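Local coordinates for lipoprotein (Bacteroides vulgatus, PDB 3U6G), which is of unknown function but, as a lipoprotein with an immunoglobulin-like fold in a family related to PLAT and C2 domains, may bind calcium, at residues I12-S17 with A54-A59; V27-A32 with F70-A75; G36-Y41 with C63-N68. All blocks are in the same frame, centred on the assembly; numbering follows the deposited sequence.

All three contacts belong to one all-beta, immunoglobulin-like fold. Strand 24-33 joins strand 71-80 in interaction 2, while interaction 1 ties strand 10-18 to the loop leaving strand 52-55, and interaction 3 pairs the far end of strand 36-41 with strand 60-65. Along the chain the segments of interaction 1 alternate with those of the other two, whereas both segments of interaction 3 fall between those of interaction 2. The centres of interactions 2 and 3 are about 9 Å apart, and interaction 1 lies about 15 Å and 19 Å from them. Side chains such as Ile14, Val27, Cys63 and Met72 link the contacts into a continuous core, and all three touch the second subunit.

Interaction 1. Residues I12-S17 with A54-A59; sequences IVIQQS and AQIRTA
Gln16 sends CG out between its backbone N and its carbonyl carbon (chi1 59°) and then runs extended, while Ile56 holds CG2 on the far side from its own backbone N; together these choices lay the glutamine chain alongside the isoleucine. The two side chains run antiparallel to each other, with Gln16 NE2 3.7 Å from Ile56 CG2. Beyond this methyl the amide reaches the backbone of the loop, where Gln16 NE2 donates to Thr58 O at 3.2 Å in a fairly straight bond (161° at the hydrogen). The acceptor lies close to the plane of the Gln16 amide, but the nitrogen stands well above the carbonyl plane of Thr58.

A second bond fixes the end of the loop: Gln16 N donates to Ala59 O over 3.2 Å. The same oxygen takes a CA-H...O contact, with Gln15 CA at 3.2 Å from Ala59 O, so that two successive residues of the strand converge on one carbonyl. Gln16 therefore holds the loop twice, by its main chain and by its amide. On the buried side the contact is apolar and light, Ile14 CD1 meeting Ile56 CD1 at 4.1 Å.

Strand 10-18 runs between strands 60-65 and 87-96, and backbone hydrogen bonds join Ile14 to Met61 and Gln15 to Thr91. The segment 54-59 leaves strand 52-55, a partner of strand 24-33, and leads directly into strand 60-65, a partner of strand 10-18. Ile14 packs on Val27 and Ile56 on Val25, which places the contact where the chain crosses from the neighbour of strand 24-33 to that of strand 10-18.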
loop_
_atom_site.group_PDB
_atom_site.type_symbol
_atom_site.label_atom_id
_atom_site.label_comp_id
_atom_site.label_asym_id
_atom_site.label_seq_id
_atom_site.Cartn_x
_atom_site.Cartn_y
_atom_site.Cartn_z
ATOM N N ILE A 12 -12.382 2.783 0.916
ATOM C CA ILE A 12 -12.023 1.805 1.924
ATOM C C ILE A 12 -12.579 2.245 3.264
ATOM O O ILE A 12 -12.417 3.380 3.668
ATOM C CB ILE A 12 -10.480 1.686 2.051
ATOM C CG1 ILE A 12 -9.886 1.085 0.777
ATOM C CG2 ILE A 12 -10.069 0.886 3.300
ATOM C CD1 ILE A 12 -10.050 -0.399 0.620
ATOM N N VAL A 13 -13.243 1.319 3.939
ATOM C CA VAL A 13 -13.696 1.524 5.300
ATOM C C VAL A 13 -12.984 0.529 6.195
ATOM O O VAL A 13 -12.900 -0.647 5.865
ATOM C CB VAL A 13 -15.217 1.302 5.423
ATOM C CG1 VAL A 13 -15.631 1.294 6.920
ATOM C CG2 VAL A 13 -15.962 2.378 4.669
ATOM N N ILE A 14 -12.460 1.010 7.324
ATOM C CA ILE A 14 -11.818 0.139 8.309
ATOM C C ILE A 14 -12.536 0.265 9.642
ATOM O O ILE A 14 -12.810 1.376 10.108
ATOM C CB ILE A 14 -10.321 0.492 8.501
ATOM C CG1 ILE A 14 -9.596 0.429 7.153
ATOM C CG2 ILE A 14 -9.689 -0.446 9.506
ATOM C CD1 ILE A 14 -8.214 1.019 7.152
ATOM N N GLN A 15 -12.859 -0.881 10.238
ATOM C CA GLN A 15 -13.451 -0.911 11.578
ATOM C C GLN A 15 -12.664 -1.868 12.451
ATOM O O GLN A 15 -12.278 -2.925 12.001
ATOM C CB GLN A 15 -14.893 -1.397 11.519
ATOM C CG GLN A 15 -15.825 -0.490 10.745
ATOM C CD GLN A 15 -17.275 -0.924 10.829
ATOM O OE1 GLN A 15 -17.620 -2.049 10.470
ATOM N NE2 GLN A 15 -18.136 -0.028 11.302
ATOM N N GLN A 16 -12.454 -1.515 13.712
ATOM C CA GLN A 16 -11.785 -2.427 14.630
ATOM C C GLN A 16 -12.626 -2.606 15.874
ATOM O O GLN A 16 -13.416 -1.735 16.205
ATOM C CB GLN A 16 -10.393 -1.917 15.010
ATOM C CG GLN A 16 -10.388 -0.545 15.665
ATOM C CD GLN A 16 -9.080 -0.239 16.356
ATOM O OE1 GLN A 16 -8.227 -1.118 16.518
ATOM N NE2 GLN A 16 -8.905 1.021 16.762
ATOM N N SER A 17 -12.423 -3.745 16.541
ATOM C CA SER A 17 -13.101 -4.076 17.790
ATOM C C SER A 17 -12.236 -5.032 18.601
ATOM O O SER A 17 -11.393 -5.746 18.047
ATOM C CB SER A 17 -14.467 -4.713 17.507
ATOM O OG SER A 17 -14.354 -5.842 16.649
ATOM N N ALA A 54 -2.173 6.192 8.471
ATOM C CA ALA A 54 -2.722 6.574 9.753
ATOM C C ALA A 54 -2.654 5.394 10.694
ATOM O O ALA A 54 -2.759 4.256 10.274
ATOM C CB ALA A 54 -4.192 7.045 9.590
ATOM N N GLN A 55 -2.434 5.677 11.969
ATOM C CA GLN A 55 -2.719 4.696 12.986
ATOM C C GLN A 55 -4.235 4.753 13.251
ATOM O O GLN A 55 -4.819 5.829 13.375
ATOM C CB GLN A 55 -1.922 4.969 14.251
ATOM C CG GLN A 55 -2.070 3.834 15.249
ATOM C CD GLN A 55 -1.531 4.161 16.608
ATOM O OE1 GLN A 55 -0.594 3.514 17.080
ATOM N NE2 GLN A 55 -2.120 5.168 17.260
ATOM N N ILE A 56 -4.870 3.590 13.338
ATOM C CA ILE A 56 -6.317 3.516 13.541
ATOM C C ILE A 56 -6.557 3.663 15.045
ATOM O O ILE A 56 -6.092 2.846 15.831
ATOM C CB ILE A 56 -6.891 2.161 13.053
ATOM C CG1 ILE A 56 -6.529 1.891 11.584
ATOM C CG2 ILE A 56 -8.402 2.115 13.236
ATOM C CD1 ILE A 56 -7.029 2.925 10.631
ATOM N N ARG A 57 -7.229 4.729 15.457
ATOM C CA ARG A 57 -7.441 4.957 16.888
ATOM C C ARG A 57 -8.876 5.258 17.235
ATOM O O ARG A 57 -9.180 5.695 18.353
ATOM C CB ARG A 57 -6.534 6.072 17.399
ATOM C CG ARG A 57 -6.816 7.459 16.860
ATOM C CD ARG A 57 -5.989 8.458 17.653
ATOM N NE ARG A 57 -5.525 9.582 16.847
ATOM C CZ ARG A 57 -4.539 10.407 17.198
ATOM N NH1 ARG A 57 -3.887 10.245 18.347
ATOM N NH2 ARG A 57 -4.196 11.399 16.389
ATOM N N THR A 58 -9.758 5.044 16.270
ATOM C CA THR A 58 -11.176 5.217 16.478
ATOM C C THR A 58 -11.838 3.909 16.056
ATOM O O THR A 58 -11.158 3.006 15.545
ATOM C CB THR A 58 -11.706 6.414 15.653
ATOM O OG1 THR A 58 -11.421 6.212 14.264
ATOM C CG2 THR A 58 -11.046 7.720 16.110
ATOM N N ALA A 59 -13.146 3.797 16.283
ATOM C CA ALA A 59 -13.882 2.609 15.850
ATOM C C ALA A 59 -13.967 2.459 14.319
ATOM O O ALA A 59 -13.920 1.331 13.826
ATOM C CB ALA A 59 -15.284 2.586 16.455
#

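Interaction 2. Residues V27-A32 with F70-A75; sequences VSIGGA and FFMTCA
Ala32 meets Phe70 at the end of the strand pair, and both its main chain and its methyl take part. Ala32 O accepts from Phe70 N at 2.9 Å, and the same oxygen sits over the centre of one face of the Phe70 ring, 3.8 Å above its plane. The ring is folded back to this place because Phe70 CG stands between its backbone N and carbonyl carbon (chi1 59°). Its outer end also touches the alanine methyl, with Phe70 CZ 3.9 Å from Ala32 CB. Ala32 N, in turn, donates to Phe71 O. Next to Ala32, Gly31 CA comes within 3.9 Å of Met72 CA, in a non-hydrogen-bonded pair.

Ile29 lies on the buried face with Cys74 and Met72, and Val27 packs on Cys74 there too. Ile29 divides its branches between two partners: Ile29 CG1 lies 3.9 Å from Cys74 SG, and Ile29 CG2 lies 3.7 Å from CE of Met72, a selenomethionine. The long extended chain of Met72 thus crosses the isoleucine where Cys63 also packs against both.

Ala75 closes the other end. It is paired with Ser28 by two nearly straight bonds, Ala75 N to Ser28 O at 2.9 Å and Ser28 N to Ala75 O at 2.8 Å. Between the ends, Thr73 N donates to Gly30 O and Gly30 N to Thr73 O. In one conformer of Thr73, a water that donates to Ser28 O also bonds Thr73 OG1. On this face Ser28 packs on Gly30 of the second subunit and Ala75 on Thr73 of the second subunit.

The N-to-C directions of segments 27-32 and 71-75 are 166° apart; with one face turned to the core and the other to a partner chain, this is the regular antiparallel pairing of an immunoglobulin-like beta fold.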
loop_
_atom_site.group_PDB
_atom_site.type_symbol
_atom_site.label_atom_id
_atom_site.label_comp_id
_atom_site.label_asym_id
_atom_site.label_seq_id
_atom_site.Cartn_x
_atom_site.Cartn_y
_atom_site.Cartn_z
ATOM N N VAL A 27 -2.299 1.770 8.839
ATOM C CA VAL A 27 -2.621 1.500 7.448
ATOM C C VAL A 27 -1.989 2.535 6.521
ATOM O O VAL A 27 -1.756 3.674 6.916
ATOM C CB VAL A 27 -4.148 1.430 7.178
ATOM C CG1 VAL A 27 -4.798 0.313 8.005
ATOM C CG2 VAL A 27 -4.824 2.802 7.390
ATOM N N SER A 28 -1.712 2.066 5.311
ATOM C CA SER A 28 -1.298 2.915 4.205
ATOM C C SER A 28 -2.288 2.704 3.071
ATOM O O SER A 28 -2.627 1.574 2.725
ATOM C CB SER A 28 0.120 2.589 3.759
ATOM O OG SER A 28 1.056 3.144 4.670
ATOM N N ILE A 29 -2.798 3.814 2.539
ATOM C CA ILE A 29 -3.846 3.789 1.531
ATOM C C ILE A 29 -3.405 4.622 0.333
ATOM O O ILE A 29 -2.786 5.670 0.491
ATOM C CB ILE A 29 -5.170 4.338 2.109
ATOM C CG1 ILE A 29 -5.688 3.379 3.182
ATOM C CG2 ILE A 29 -6.212 4.583 0.988
ATOM C CD1 ILE A 29 -6.741 3.975 4.084
ATOM N N GLY A 30 -3.642 4.093 -0.857
ATOM C CA GLY A 30 -3.395 4.832 -2.065
ATOM C C GLY A 30 -4.248 4.303 -3.187
ATOM O O GLY A 30 -4.877 3.261 -3.082
ATOM N N GLY A 31 -4.257 5.012 -4.295
ATOM C CA GLY A 31 -4.947 4.537 -5.485
ATOM C C GLY A 31 -4.320 5.127 -6.722
ATOM O O GLY A 31 -3.287 5.809 -6.648
ATOM N N ALA A 32 -4.963 4.880 -7.856
ATOM C CA ALA A 32 -4.484 5.383 -9.119
ATOM C C ALA A 32 -5.615 5.798 -10.020
ATOM O O ALA A 32 -6.677 5.178 -10.023
ATOM C CB ALA A 32 -3.663 4.305 -9.831
ATOM N N PHE A 70 -9.323 4.167 -10.750
ATOM C CA PHE A 70 -9.654 2.816 -11.217
ATOM C C PHE A 70 -9.142 1.740 -10.280
ATOM O O PHE A 70 -9.375 0.568 -10.522
ATOM C CB PHE A 70 -9.203 2.566 -12.661
ATOM C CG PHE A 70 -7.728 2.732 -12.884
ATOM C CD1 PHE A 70 -6.839 1.791 -12.389
ATOM C CD2 PHE A 70 -7.222 3.823 -13.573
ATOM C CE1 PHE A 70 -5.475 1.916 -12.593
ATOM C CE2 PHE A 70 -5.855 3.941 -13.784
ATOM C CZ PHE A 70 -4.986 3.010 -13.262
ATOM N N PHE A 71 -8.500 2.137 -9.182
ATOM C CA PHE A 71 -7.877 1.230 -8.246
ATOM C C PHE A 71 -7.602 1.947 -6.938
ATOM O O PHE A 71 -7.230 3.114 -6.941
ATOM C CB PHE A 71 -6.556 0.756 -8.832
ATOM C CG PHE A 71 -5.805 -0.238 -7.985
ATOM C CD1 PHE A 71 -6.325 -1.497 -7.726
ATOM C CD2 PHE A 71 -4.545 0.072 -7.499
ATOM C CE1 PHE A 71 -5.624 -2.428 -6.961
ATOM C CE2 PHE A 71 -3.820 -0.859 -6.733
ATOM C CZ PHE A 71 -4.365 -2.117 -6.476
HETATM N N MSE A 72 -7.777 1.228 -5.826
HETATM C CA MSE A 72 -7.458 1.719 -4.500
HETATM C C MSE A 72 -7.021 0.519 -3.666
HETATM O O MSE A 72 -7.545 -0.573 -3.832
HETATM C CB MSE A 72 -8.654 2.443 -3.853
HETATM C CG MSE A 72 -8.361 3.414 -2.593
HETATM SE SE MSE A 72 -9.966 3.933 -1.884
HETATM C CE MSE A 72 -9.268 5.427 -0.897
ATOM N N THR A 73 -6.034 0.743 -2.811
ATOM C CA THR A 73 -5.415 -0.292 -1.970
ATOM C C THR A 73 -5.268 0.169 -0.540
ATOM O O THR A 73 -5.048 1.360 -0.302
ATOM C CB THR A 73 -3.971 -0.576 -2.424
ATOM O OG1 THR A 73 -3.206 0.647 -2.441
ATOM C CG2 THR A 73 -3.964 -1.192 -3.790
ATOM N N CYS A 74 -5.342 -0.767 0.402
ATOM C CA CYS A 74 -5.091 -0.511 1.801
ATOM C C CYS A 74 -4.219 -1.647 2.300
ATOM O O CYS A 74 -4.606 -2.822 2.193
ATOM C CB CYS A 74 -6.409 -0.476 2.584
ATOM S SG CYS A 74 -6.210 -0.294 4.380
ATOM N N ALA A 75 -3.039 -1.287 2.796
ATOM C CA ALA A 75 -2.116 -2.227 3.440
ATOM C C ALA A 75 -1.993 -1.874 4.899
ATOM O O ALA A 75 -1.848 -0.717 5.263
ATOM C CB ALA A 75 -0.733 -2.196 2.772
HETATM O O HOH W 1 -1.604 0.656 -0.034
#

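Interaction 3. Residues G36-Y41 with C63-N68; sequences GPAKLY and CCTNGN
The Tyr41 ring presents an edge to the backbone of the other segment: Cys64 O lies in the ring plane, 3.5 Å from Tyr41 CD1. Further along, the ring passes the Asn66 side chain, and its plane is turned 41° from that of the Asn66 amide; the two are brought together through Tyr41 CE1 and Asn66 CB, 4.1 Å apart. Their polar ends are joined by a water that accepts from Asn66 ND2 and is hydrogen-bonded to Tyr41 OH. With CG anti to the carbonyl carbon (chi1 -58°), the Tyr41 ring is carried along the Cys64-Asn66 backbone.

Two backbone bonds hold the pair. Tyr41 N donates to Cys64 O at 2.8 Å with a marked bend (138° at the hydrogen), and Cys64 N returns a straighter bond to Tyr41 O at 3.0 Å. Cys64 O thus accepts from Tyr41 N and lies beside the ring edge. On the other side Leu40 CB touches Cys63 SG at 3.9 Å, and Met72 packs against Leu40, Cys63 and Thr65. Separately, Ala38 CB touches Thr65 CG2 at 4.0 Å.

Strand 36-41 is broken near its middle. Ala38 bonds Gly31 of strand 24-33, Leu40 bonds strand 47-49 and Tyr41 pairs with Cys64 of strand 60-65, so the broken strand has three neighbours within the immunoglobulin-like fold. Where strand 60-65 gives way to the loop, Thr65 OG1 donates to Asn66 O and is also bonded to His10 N, and Asn66 OD1 accepts from Asn68 N at 2.8 Å, the hallmark of an Asx turn.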
loop_
_atom_site.group_PDB
_atom_site.type_symbol
_atom_site.label_atom_id
_atom_site.label_comp_id
_atom_site.label_asym_id
_atom_site.label_seq_id
_atom_site.Cartn_x
_atom_site.Cartn_y
_atom_site.Cartn_z
ATOM N N GLY A 36 -2.006 9.513 -12.609
ATOM C CA GLY A 36 -1.159 9.475 -11.441
ATOM C C GLY A 36 -1.817 8.907 -10.198
ATOM O O GLY A 36 -2.938 8.375 -10.257
ATOM N N PRO A 37 -1.125 9.035 -9.064
ATOM C CA PRO A 37 -1.730 8.625 -7.808
ATOM C C PRO A 37 -3.063 9.330 -7.584
ATOM O O PRO A 37 -3.226 10.503 -7.932
ATOM C CB PRO A 37 -0.681 9.007 -6.760
ATOM C CG PRO A 37 0.635 8.982 -7.501
ATOM C CD PRO A 37 0.289 9.440 -8.901
ATOM N N ALA A 38 -4.018 8.584 -7.062
ATOM C CA ALA A 38 -5.367 9.098 -6.850
ATOM C C ALA A 38 -5.426 10.117 -5.723
ATOM O O ALA A 38 -4.771 9.970 -4.692
ATOM C CB ALA A 38 -6.319 7.948 -6.533
ATOM N N LYS A 39 -6.234 11.147 -5.923
ATOM C CA LYS A 39 -6.536 12.069 -4.835
ATOM C C LYS A 39 -7.424 11.344 -3.825
ATOM O O LYS A 39 -8.311 10.544 -4.192
ATOM C CB LYS A 39 -7.189 13.348 -5.355
ATOM C CG LYS A 39 -6.186 14.290 -6.013
ATOM C CD LYS A 39 -6.869 15.413 -6.738
ATOM C CE LYS A 39 -5.857 16.384 -7.321
ATOM N NZ LYS A 39 -5.002 17.045 -6.270
ATOM N N LEU A 40 -7.162 11.611 -2.545
ATOM C CA LEU A 40 -7.818 10.920 -1.450
ATOM C C LEU A 40 -8.549 11.922 -0.545
ATOM O O LEU A 40 -8.077 13.032 -0.336
ATOM C CB LEU A 40 -6.779 10.157 -0.609
ATOM C CG LEU A 40 -5.901 9.154 -1.365
ATOM C CD1 LEU A 40 -4.782 8.629 -0.448
ATOM C CD2 LEU A 40 -6.700 8.018 -1.980
ATOM N N TYR A 41 -9.644 11.460 0.045
ATOM C CA TYR A 41 -10.549 12.269 0.841
ATOM C C TYR A 41 -10.939 11.467 2.080
ATOM O O TYR A 41 -11.083 10.250 2.010
ATOM C CB TYR A 41 -11.804 12.621 0.031
ATOM C CG TYR A 41 -11.488 13.361 -1.253
ATOM C CD1 TYR A 41 -11.125 12.673 -2.389
ATOM C CD2 TYR A 41 -11.533 14.743 -1.324
ATOM C CE1 TYR A 41 -10.818 13.327 -3.566
ATOM C CE2 TYR A 41 -11.220 15.421 -2.503
ATOM C CZ TYR A 41 -10.864 14.693 -3.621
ATOM O OH TYR A 41 -10.552 15.309 -4.792
ATOM N N CYS A 63 -11.806 6.273 3.726
ATOM C CA CYS A 63 -11.030 7.044 2.777
ATOM C C CYS A 63 -11.604 6.752 1.391
ATOM O O CYS A 63 -11.893 5.609 1.080
ATOM C CB CYS A 63 -9.532 6.626 2.862
ATOM S SG CYS A 63 -8.448 7.611 1.793
ATOM N N CYS A 64 -11.790 7.771 0.555
ATOM C CA CYS A 64 -12.266 7.550 -0.800
ATOM C C CYS A 64 -11.522 8.410 -1.786
ATOM O O CYS A 64 -10.780 9.326 -1.402
ATOM C CB CYS A 64 -13.778 7.811 -0.913
ATOM S SG CYS A 64 -14.242 9.545 -0.713
ATOM N N THR A 65 -11.737 8.095 -3.054
ATOM C CA THR A 65 -11.116 8.799 -4.154
ATOM C C THR A 65 -12.126 9.755 -4.796
ATOM O O THR A 65 -13.291 9.805 -4.398
ATOM C CB THR A 65 -10.631 7.799 -5.231
ATOM O OG1 THR A 65 -11.764 7.169 -5.843
ATOM C CG2 THR A 65 -9.683 6.741 -4.641
ATOM N N ASN A 66 -11.667 10.512 -5.788
ATOM C CA ASN A 66 -12.573 11.142 -6.719
ATOM C C ASN A 66 -13.077 10.094 -7.707
ATOM O O ASN A 66 -12.700 8.911 -7.638
ATOM C CB ASN A 66 -11.944 12.368 -7.408
ATOM C CG ASN A 66 -10.858 12.018 -8.432
ATOM O OD1 ASN A 66 -10.816 10.909 -8.970
ATOM N ND2 ASN A 66 -9.978 12.999 -8.720
ATOM N N GLY A 67 -13.932 10.517 -8.631
ATOM C CA GLY A 67 -14.575 9.580 -9.538
ATOM C C GLY A 67 -13.748 9.115 -10.713
ATOM O O GLY A 67 -14.275 8.439 -11.611
ATOM N N ASN A 68 -12.467 9.491 -10.735
ATOM C CA ASN A 68 -11.576 9.110 -11.827
ATOM C C ASN A 68 -10.708 7.902 -11.508
ATOM O O ASN A 68 -10.023 7.396 -12.388
ATOM C CB ASN A 68 -10.660 10.272 -12.203
ATOM C CG ASN A 68 -11.422 11.508 -12.617
ATOM O OD1 ASN A 68 -12.488 11.418 -13.239
ATOM N ND2 ASN A 68 -10.897 12.679 -12.241
HETATM O O HOH W 2 -10.247 15.633 -7.599
#